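Local coordinates for protein putative tRNA (Adenine(37)-N6)-methyltransferase (Pseudomonas aeruginosa, PDB 7BTU) that probably methylates N6-threonylcarbamoyladenosine at position 37 of tRNA, with S-adenosyl-L-methionine as the methyl donor, at residues B[30-35]-B[107-112]; B[34-39]-B[188-193]. All coordinates share one frame; numbering follows the deposited sequence. Where two conformers were deposited one is given.

Contact 1 (B[30-35]-B[107-112]); sequences QPLLAP and QSVVRL
Leu32 reaches from a short 3-10 turn to the strand 107-112 of the closed antiparallel barrel and meets the backbone around Val109 and Val110. Its CB is still 5.8 Å from Val109 O, the strand atom it comes nearest. CG has swung beside the backbone N, anti to the carbonyl carbon (chi1 -62°), which carries the isobutyl end closer to the barrel than its first bond would suggest. Leu32 CG is already 4.3 Å from Val109 O, and at the branch the two methyls take different partners. CD2 closes on the main chain, 3.7 Å from Val109 O, with Val110 CA and Arg111 N slightly farther. CD1 is the methyl nearer the side chain of Val109, 4.3 Å from its CG1. Val109 and Arg111 lie on the same face of the strand, while Val110 turns to the other face to pack on Val62 and Leu122 of the flanking strands. Arg111 sends its guanidinium away from the leucine, and NH1 is hydrogen-bonded to Ser60 O. The turn itself is held by Leu33 N to Gln30 O and Ala34 N to Pro31 O; Pro31, lacking an N-H, suits its opening position. On the second subunit, Val146 packs on Leu32 and Ala143 on Val109, so the contact borders the dimer interface. No hydrogen bond joins the two segments: a branched aliphatic residue suits this light van der Waals contact, carried almost wholly by one leucine, while Val110 and Arg111 keep their backbone bonds to Val62 and Ser123.

Contact 2 (B[34-39]-B[188-193]); sequences APAARG and IEQCLA
Ala34 and Gln190 bring their CA atoms to 5.4 Å, where a type I beta turn from Ala34 to Ala37, closed by Ala37 N bonding to Ala34 O, meets the helix 184-193. This turn leads into strand 38-43 of the N-terminal barrel, whereas the helix belongs to the TrmO C-terminal region and lays Ile188 and Leu192 on its mixed sheet, so the contact ties the two parts together. Within 188-193, Gln190 carries the contact. With CG beside its backbone N (chi1 -70°) and the chain extended beyond it, the amide is carried to the turn, the side chains of Gln190 and Pro35 crossing at about a right angle. Pro35 fits the second turn position because its ring already fixes phi near the value required, and Ala36, in the third, has an N-H that the turn's own closing bond does not use. Gln190 OE1 accepts it at 2.8 Å from Ala36 N, nearly straight at 163°, in the carbonyl plane and on a lone pair. Small side chains suit such closeness: Ala34 CB rests 3.8 Å from Gln190 CB, and Ala36 is also covered by Glu186 and Leu187 of the helix. The oxygen is flanked from both faces of the amide: Ala36 CB lies obliquely off one, 3.3 Å from Gln190 OE1, and Pro35 CD off the opposite one, 3.2 Å from Gln190 OE1.

Overall arrangement
Contacts 1 and 2 are centred 10 Å apart and start from one continuous run of chain, the loop between strands 15-19 and 38-43; their segments overlap at Ala34 and Pro35, which touch across contact 2 alone. Contact 1 comes first, fastening the loop against strand 105-116 of the barrel; contact 2 follows as the loop turns into strand 38-43, which joins that same sheet. Their second partners come much later in the chain, strand 105-116 in the N-terminal domain and helix 184-193 in the C-terminal one. The loop therefore bridges barrel and C-terminal domain, and Gln30, whose N is hydrogen-bonded to Gln194 OE1, adds to the bridge. Only contact 1 also touches the second subunit.

Contact 1 (B[30-35]-B[107-112])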
# COMPACT_ATOMS: atom_id res chain seq x y z
N GLN B 30 -10.74 11.80 -1.37
CA GLN B 30 -10.96 10.95 -0.21
C GLN B 30 -12.00 9.89 -0.57
O GLN B 30 -13.18 9.97 -0.16
CB GLN B 30 -11.39 11.75 1.01
CG GLN B 30 -10.29 12.56 1.57
CD GLN B 30 -10.72 13.26 2.82
OE1 GLN B 30 -11.16 14.42 2.79
NE2 GLN B 30 -10.64 12.56 3.94
N PRO B 31 -11.60 8.91 -1.38
CA PRO B 31 -12.58 8.01 -1.96
C PRO B 31 -13.26 7.12 -0.94
O PRO B 31 -14.40 6.73 -1.17
CB PRO B 31 -11.74 7.21 -2.98
CG PRO B 31 -10.35 7.27 -2.45
CD PRO B 31 -10.22 8.64 -1.87
N LEU B 32 -12.63 6.83 0.20
CA LEU B 32 -13.37 5.98 1.13
C LEU B 32 -14.53 6.72 1.78
O LEU B 32 -15.43 6.05 2.33
CB LEU B 32 -12.45 5.42 2.20
CG LEU B 32 -11.35 4.52 1.62
CD1 LEU B 32 -10.43 4.07 2.73
CD2 LEU B 32 -11.96 3.32 0.84
N LEU B 33 -14.58 8.04 1.67
CA LEU B 33 -15.76 8.80 2.08
C LEU B 33 -16.81 8.94 0.99
O LEU B 33 -17.80 9.68 1.19
CB LEU B 33 -15.36 10.21 2.54
CG LEU B 33 -14.37 10.33 3.70
CD1 LEU B 33 -14.15 11.83 4.07
CD2 LEU B 33 -14.78 9.50 4.92
N ALA B 34 -16.65 8.24 -0.13
CA ALA B 34 -17.68 8.15 -1.19
C ALA B 34 -18.07 6.69 -1.40
O ALA B 34 -17.72 6.07 -2.41
CB ALA B 34 -17.22 8.76 -2.51
N PRO B 35 -18.80 6.12 -0.45
CA PRO B 35 -19.17 4.71 -0.59
C PRO B 35 -20.06 4.43 -1.78
O PRO B 35 -20.14 3.26 -2.19
CB PRO B 35 -19.88 4.40 0.74
CG PRO B 35 -20.42 5.74 1.17
CD PRO B 35 -19.38 6.72 0.77
N GLN B 107 -1.25 2.08 -6.06
CA GLN B 107 -1.79 1.24 -5.00
C GLN B 107 -3.06 1.92 -4.53
O GLN B 107 -3.14 3.15 -4.57
CB GLN B 107 -0.84 1.08 -3.85
CG GLN B 107 -0.54 2.45 -3.22
CD GLN B 107 0.45 2.37 -2.10
OE1 GLN B 107 1.46 1.64 -2.17
NE2 GLN B 107 0.14 3.08 -1.02
N SER B 108 -4.06 1.13 -4.17
CA SER B 108 -5.19 1.80 -3.55
C SER B 108 -5.86 0.85 -2.55
O SER B 108 -5.83 -0.38 -2.71
CB SER B 108 -6.15 2.32 -4.60
OG SER B 108 -7.08 1.37 -5.01
N VAL B 109 -6.43 1.44 -1.49
CA VAL B 109 -7.19 0.67 -0.50
C VAL B 109 -8.65 0.93 -0.79
O VAL B 109 -9.05 2.08 -1.03
CB VAL B 109 -6.80 1.02 0.95
CG1 VAL B 109 -6.75 2.51 1.21
CG2 VAL B 109 -7.80 0.36 1.94
N VAL B 110 -9.44 -0.15 -0.84
CA VAL B 110 -10.83 -0.05 -1.24
C VAL B 110 -11.63 -0.92 -0.30
O VAL B 110 -11.14 -1.94 0.18
CB VAL B 110 -10.98 -0.44 -2.75
CG1 VAL B 110 -10.61 -1.87 -2.99
CG2 VAL B 110 -12.33 -0.16 -3.30
N ARG B 111 -12.88 -0.55 -0.09
CA ARG B 111 -13.77 -1.36 0.71
C ARG B 111 -14.23 -2.56 -0.10
O ARG B 111 -14.64 -2.42 -1.26
CB ARG B 111 -15.00 -0.52 1.14
CG ARG B 111 -15.95 -1.37 1.99
CD ARG B 111 -15.49 -1.33 3.42
NE ARG B 111 -16.60 -1.56 4.34
CZ ARG B 111 -17.07 -2.77 4.61
NH1 ARG B 111 -16.51 -3.84 4.03
NH2 ARG B 111 -18.09 -2.91 5.47
N LEU B 112 -14.12 -3.77 0.50
CA LEU B 112 -14.55 -5.00 -0.14
C LEU B 112 -15.99 -5.24 0.32
O LEU B 112 -16.23 -5.49 1.50
CB LEU B 112 -13.65 -6.19 0.27
CG LEU B 112 -14.06 -7.54 -0.29
CD1 LEU B 112 -14.03 -7.52 -1.83
CD2 LEU B 112 -13.02 -8.64 0.20

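Contact 2 (B[34-39]-B[188-193])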
# COMPACT_ATOMS: atom_id res chain seq x y z
N ALA B 34 -16.65 8.24 -0.13
CA ALA B 34 -17.68 8.15 -1.19
C ALA B 34 -18.07 6.69 -1.40
O ALA B 34 -17.72 6.07 -2.41
CB ALA B 34 -17.22 8.76 -2.51
N PRO B 35 -18.80 6.12 -0.45
CA PRO B 35 -19.17 4.71 -0.59
C PRO B 35 -20.06 4.43 -1.78
O PRO B 35 -20.14 3.26 -2.19
CB PRO B 35 -19.88 4.40 0.74
CG PRO B 35 -20.42 5.74 1.17
CD PRO B 35 -19.38 6.72 0.77
N ALA B 36 -20.77 5.43 -2.32
CA ALA B 36 -21.60 5.14 -3.48
C ALA B 36 -20.78 4.98 -4.76
O ALA B 36 -21.37 4.67 -5.80
CB ALA B 36 -22.69 6.24 -3.66
N ALA B 37 -19.47 5.23 -4.71
CA ALA B 37 -18.57 5.04 -5.85
C ALA B 37 -18.25 3.54 -5.90
O ALA B 37 -17.41 3.05 -5.17
CB ALA B 37 -17.30 5.90 -5.73
N ARG B 38 -18.97 2.80 -6.75
CA ARG B 38 -18.89 1.34 -6.75
C ARG B 38 -18.20 0.81 -8.00
O ARG B 38 -18.14 1.44 -9.06
CB ARG B 38 -20.29 0.76 -6.61
CG ARG B 38 -20.87 1.02 -5.16
CD ARG B 38 -22.29 0.51 -5.03
NE ARG B 38 -22.31 -0.89 -5.42
CZ ARG B 38 -23.41 -1.53 -5.78
NH1 ARG B 38 -24.56 -0.87 -5.76
NH2 ARG B 38 -23.37 -2.82 -6.12
N GLY B 39 -17.67 -0.40 -7.87
CA GLY B 39 -17.09 -1.02 -9.05
C GLY B 39 -16.86 -2.49 -8.77
O GLY B 39 -17.11 -2.99 -7.66
N ILE B 188 -23.46 10.93 -7.23
CA ILE B 188 -23.30 12.29 -7.74
C ILE B 188 -23.03 13.24 -6.59
O ILE B 188 -22.09 14.04 -6.61
CB ILE B 188 -24.52 12.72 -8.58
CG1 ILE B 188 -24.56 11.96 -9.92
CG2 ILE B 188 -24.53 14.29 -8.79
CD1 ILE B 188 -25.88 12.18 -10.78
N GLU B 189 -23.84 13.13 -5.53
CA GLU B 189 -23.67 13.99 -4.37
C GLU B 189 -22.28 13.80 -3.75
O GLU B 189 -21.64 14.79 -3.36
CB GLU B 189 -24.78 13.66 -3.36
CG GLU B 189 -24.66 14.29 -2.03
CD GLU B 189 -26.01 14.77 -1.52
OE1 GLU B 189 -27.04 14.50 -2.19
OE2 GLU B 189 -26.03 15.47 -0.48
N GLN B 190 -21.83 12.54 -3.59
CA GLN B 190 -20.56 12.32 -2.92
C GLN B 190 -19.39 12.78 -3.77
O GLN B 190 -18.39 13.24 -3.24
CB GLN B 190 -20.39 10.83 -2.55
CG GLN B 190 -21.36 10.44 -1.42
CD GLN B 190 -21.59 8.97 -1.33
OE1 GLN B 190 -20.74 8.17 -1.75
NE2 GLN B 190 -22.75 8.59 -0.76
N CYS B 191 -19.49 12.61 -5.10
CA CYS B 191 -18.46 13.07 -6.04
C CYS B 191 -18.39 14.60 -6.09
O CYS B 191 -17.30 15.20 -6.12
CB CYS B 191 -18.78 12.52 -7.45
SG CYS B 191 -17.77 13.10 -8.88
N LEU B 192 -19.55 15.25 -6.18
CA LEU B 192 -19.57 16.69 -6.33
C LEU B 192 -19.14 17.38 -5.06
O LEU B 192 -18.46 18.42 -5.12
CB LEU B 192 -20.97 17.17 -6.76
CG LEU B 192 -21.28 16.76 -8.22
CD1 LEU B 192 -22.62 17.29 -8.70
CD2 LEU B 192 -20.17 17.26 -9.11
N ALA B 193 -19.49 16.82 -3.89
CA ALA B 193 -19.06 17.48 -2.66
C ALA B 193 -17.54 17.64 -2.57
O ALA B 193 -17.07 18.54 -1.87
CB ALA B 193 -19.53 16.72 -1.43